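Local coordinates for protein 6-phospho-beta-glucosidase (Thermotoga maritima, PDB 1UP7) that hydrolyses cellobiose 6'-phosphate to glucose 6-phosphate and glucose, using NAD+ and a manganese ion as cofactors, at residues P224-P229 / K251-K256. Numbering follows the deposited sequence.
Sequences PDEDFP and KKMFKK
The carboxylate of E226 meets the ammonium group of K256 in a salt bridge, with K256 NZ 2.8 Å from E226 OE1. The nitrogen comes to the syn side of that oxygen, 28° out of the carboxylate plane, and the two side chains cross at about a right angle. K256 reaches this point with CG anti to the backbone N (chi1 -162°) and a chain extended to CE, bending only at chi4. R245, on helix 245-248, forms a second salt bridge with the same OE1, and the two cations would probably favour the ionised carboxylate. Glutamate suits the place: its chain, extended beyond CG, carries the charge from the loop to the lysine on the helix. On the way it passes M253, whose methyl CE lies 3.4 Å from E226 CG; the flexible thioether turns its tip to this aliphatic part. K252, one helical turn before K256, has its CB directed toward the loop, as K256 does, but holds it more loosely. K252 NZ makes a weak hydrogen bond to the carbonyl O of D225 (3.4 Å) and lies 3.7 Å from D225 OD1, a long salt bridge. Lysine can carry a charge from helix to loop, and the short D225 carboxylate stays near its own carbonyl, so one ammonium approaches both. D225 and E226 are the central residues of a type I beta turn, closed by the backbone hydrogen bond from D227 N to P224 O. Lysines spaced i, i+4 on helix 250-258 thus face successive acidic residues of the turn, a surface electrostatic contact within the C-terminal domain of this family 4 glycosidase.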
loop_
_atom_site.group_PDB
_atom_site.type_symbol
_atom_site.label_atom_id
_atom_site.label_comp_id
_atom_site.label_asym_id
_atom_site.label_seq_id
_atom_site.Cartn_x
_atom_site.Cartn_y
_atom_site.Cartn_z
ATOM N N PRO A 224 -14.937 -16.924 37.691
ATOM C CA PRO A 224 -14.695 -15.532 38.124
ATOM C C PRO A 224 -13.266 -14.987 37.902
ATOM O O PRO A 224 -13.109 -14.112 37.037
ATOM C CB PRO A 224 -15.073 -15.542 39.628
ATOM C CG PRO A 224 -15.664 -16.923 39.900
ATOM C CD PRO A 224 -15.081 -17.837 38.844
ATOM N N ASP A 225 -12.267 -15.477 38.647
ATOM C CA ASP A 225 -10.891 -14.928 38.616
ATOM C C ASP A 225 -10.223 -14.893 37.237
ATOM O O ASP A 225 -9.071 -14.458 37.108
ATOM C CB ASP A 225 -9.978 -15.680 39.584
ATOM C CG ASP A 225 -9.696 -14.880 40.851
ATOM O OD1 ASP A 225 -8.883 -13.923 40.776
ATOM O OD2 ASP A 225 -10.248 -15.128 41.954
ATOM N N GLU A 226 -10.961 -15.319 36.218
ATOM C CA GLU A 226 -10.452 -15.419 34.859
ATOM C C GLU A 226 -10.960 -14.382 33.867
ATOM O O GLU A 226 -10.581 -14.407 32.705
ATOM C CB GLU A 226 -10.869 -16.759 34.270
ATOM C CG GLU A 226 -9.800 -17.825 34.313
ATOM C CD GLU A 226 -10.404 -19.181 34.050
ATOM O OE1 GLU A 226 -10.543 -19.580 32.850
ATOM O OE2 GLU A 226 -10.761 -19.821 35.062
ATOM N N ASP A 227 -11.851 -13.513 34.284
ATOM C CA ASP A 227 -12.374 -12.508 33.383
ATOM C C ASP A 227 -11.577 -11.234 33.503
ATOM O O ASP A 227 -11.042 -10.905 34.565
ATOM C CB ASP A 227 -13.825 -12.212 33.797
ATOM C CG ASP A 227 -14.706 -13.437 33.685
ATOM O OD1 ASP A 227 -14.272 -14.393 32.992
ATOM O OD2 ASP A 227 -15.810 -13.545 34.271
ATOM N N PHE A 228 -11.552 -10.494 32.412
ATOM C CA PHE A 228 -10.884 -9.224 32.424
ATOM C C PHE A 228 -11.644 -8.338 33.368
ATOM O O PHE A 228 -12.857 -8.321 33.348
ATOM C CB PHE A 228 -10.860 -8.725 31.011
ATOM C CG PHE A 228 -10.117 -9.599 30.123
ATOM C CD1 PHE A 228 -10.764 -10.654 29.467
ATOM C CD2 PHE A 228 -8.748 -9.402 29.929
ATOM C CE1 PHE A 228 -10.055 -11.507 28.604
ATOM C CE2 PHE A 228 -8.019 -10.225 29.080
ATOM C CZ PHE A 228 -8.679 -11.285 28.387
ATOM N N PRO A 229 -10.943 -7.681 34.261
ATOM C CA PRO A 229 -11.594 -6.738 35.182
ATOM C C PRO A 229 -12.156 -5.521 34.437
ATOM O O PRO A 229 -11.837 -5.286 33.266
ATOM C CB PRO A 229 -10.489 -6.403 36.176
ATOM C CG PRO A 229 -9.213 -6.802 35.514
ATOM C CD PRO A 229 -9.495 -7.813 34.465
ATOM N N LYS A 251 0.376 -16.023 33.080
ATOM C CA LYS A 251 0.691 -16.707 34.327
ATOM C C LYS A 251 -0.543 -17.350 34.952
ATOM O O LYS A 251 -0.474 -18.483 35.421
ATOM C CB LYS A 251 1.399 -15.836 35.382
ATOM C CG LYS A 251 2.705 -15.221 34.890
ATOM C CD LYS A 251 3.297 -14.216 35.919
ATOM C CE LYS A 251 2.287 -13.230 36.469
ATOM N NZ LYS A 251 2.868 -12.357 37.542
ATOM N N LYS A 252 -1.673 -16.642 34.961
ATOM C CA LYS A 252 -2.907 -17.200 35.520
ATOM C C LYS A 252 -3.365 -18.428 34.711
ATOM O O LYS A 252 -3.718 -19.458 35.271
ATOM C CB LYS A 252 -4.020 -16.159 35.509
ATOM C CG LYS A 252 -5.060 -16.314 36.569
ATOM C CD LYS A 252 -5.825 -14.979 36.807
ATOM C CE LYS A 252 -5.542 -14.422 38.211
ATOM N NZ LYS A 252 -6.218 -13.094 38.411
ATOM N N MET A 253 -3.365 -18.315 33.390
ATOM C CA MET A 253 -3.749 -19.430 32.527
ATOM C C MET A 253 -2.775 -20.625 32.597
ATOM O O MET A 253 -3.216 -21.789 32.610
ATOM C CB MET A 253 -3.932 -19.015 31.050
ATOM C CG MET A 253 -5.092 -18.008 30.807
ATOM S SD MET A 253 -6.711 -18.558 31.490
ATOM C CE MET A 253 -6.774 -17.654 32.827
ATOM N N PHE A 254 -1.469 -20.356 32.642
ATOM C CA PHE A 254 -0.530 -21.443 32.789
ATOM C C PHE A 254 -0.805 -22.222 34.063
ATOM O O PHE A 254 -0.790 -23.470 34.015
ATOM C CB PHE A 254 0.931 -21.008 32.805
ATOM C CG PHE A 254 1.882 -22.166 33.050
ATOM C CD1 PHE A 254 2.293 -22.989 31.982
ATOM C CD2 PHE A 254 2.331 -22.454 34.328
ATOM C CE1 PHE A 254 3.143 -24.066 32.203
ATOM C CE2 PHE A 254 3.178 -23.559 34.559
ATOM C CZ PHE A 254 3.596 -24.370 33.480
ATOM N N LYS A 255 -1.011 -21.523 35.186
ATOM C CA LYS A 255 -1.290 -22.187 36.452
ATOM C C LYS A 255 -2.576 -23.011 36.369
ATOM O O LYS A 255 -2.642 -24.149 36.827
ATOM C CB LYS A 255 -1.399 -21.204 37.600
ATOM C CG LYS A 255 -1.735 -21.869 38.919
ATOM C CD LYS A 255 -1.607 -20.888 40.088
ATOM C CE LYS A 255 -1.973 -21.561 41.420
ATOM N NZ LYS A 255 -1.371 -22.935 41.574
ATOM N N LYS A 256 -3.611 -22.433 35.785
ATOM C CA LYS A 256 -4.862 -23.156 35.626
ATOM C C LYS A 256 -4.677 -24.464 34.828
ATOM O O LYS A 256 -5.131 -25.538 35.223
ATOM C CB LYS A 256 -5.891 -22.315 34.883
ATOM C CG LYS A 256 -7.273 -22.817 35.075
ATOM C CD LYS A 256 -8.214 -22.095 34.122
ATOM C CE LYS A 256 -9.690 -22.458 34.405
ATOM N NZ LYS A 256 -10.421 -22.385 33.087
#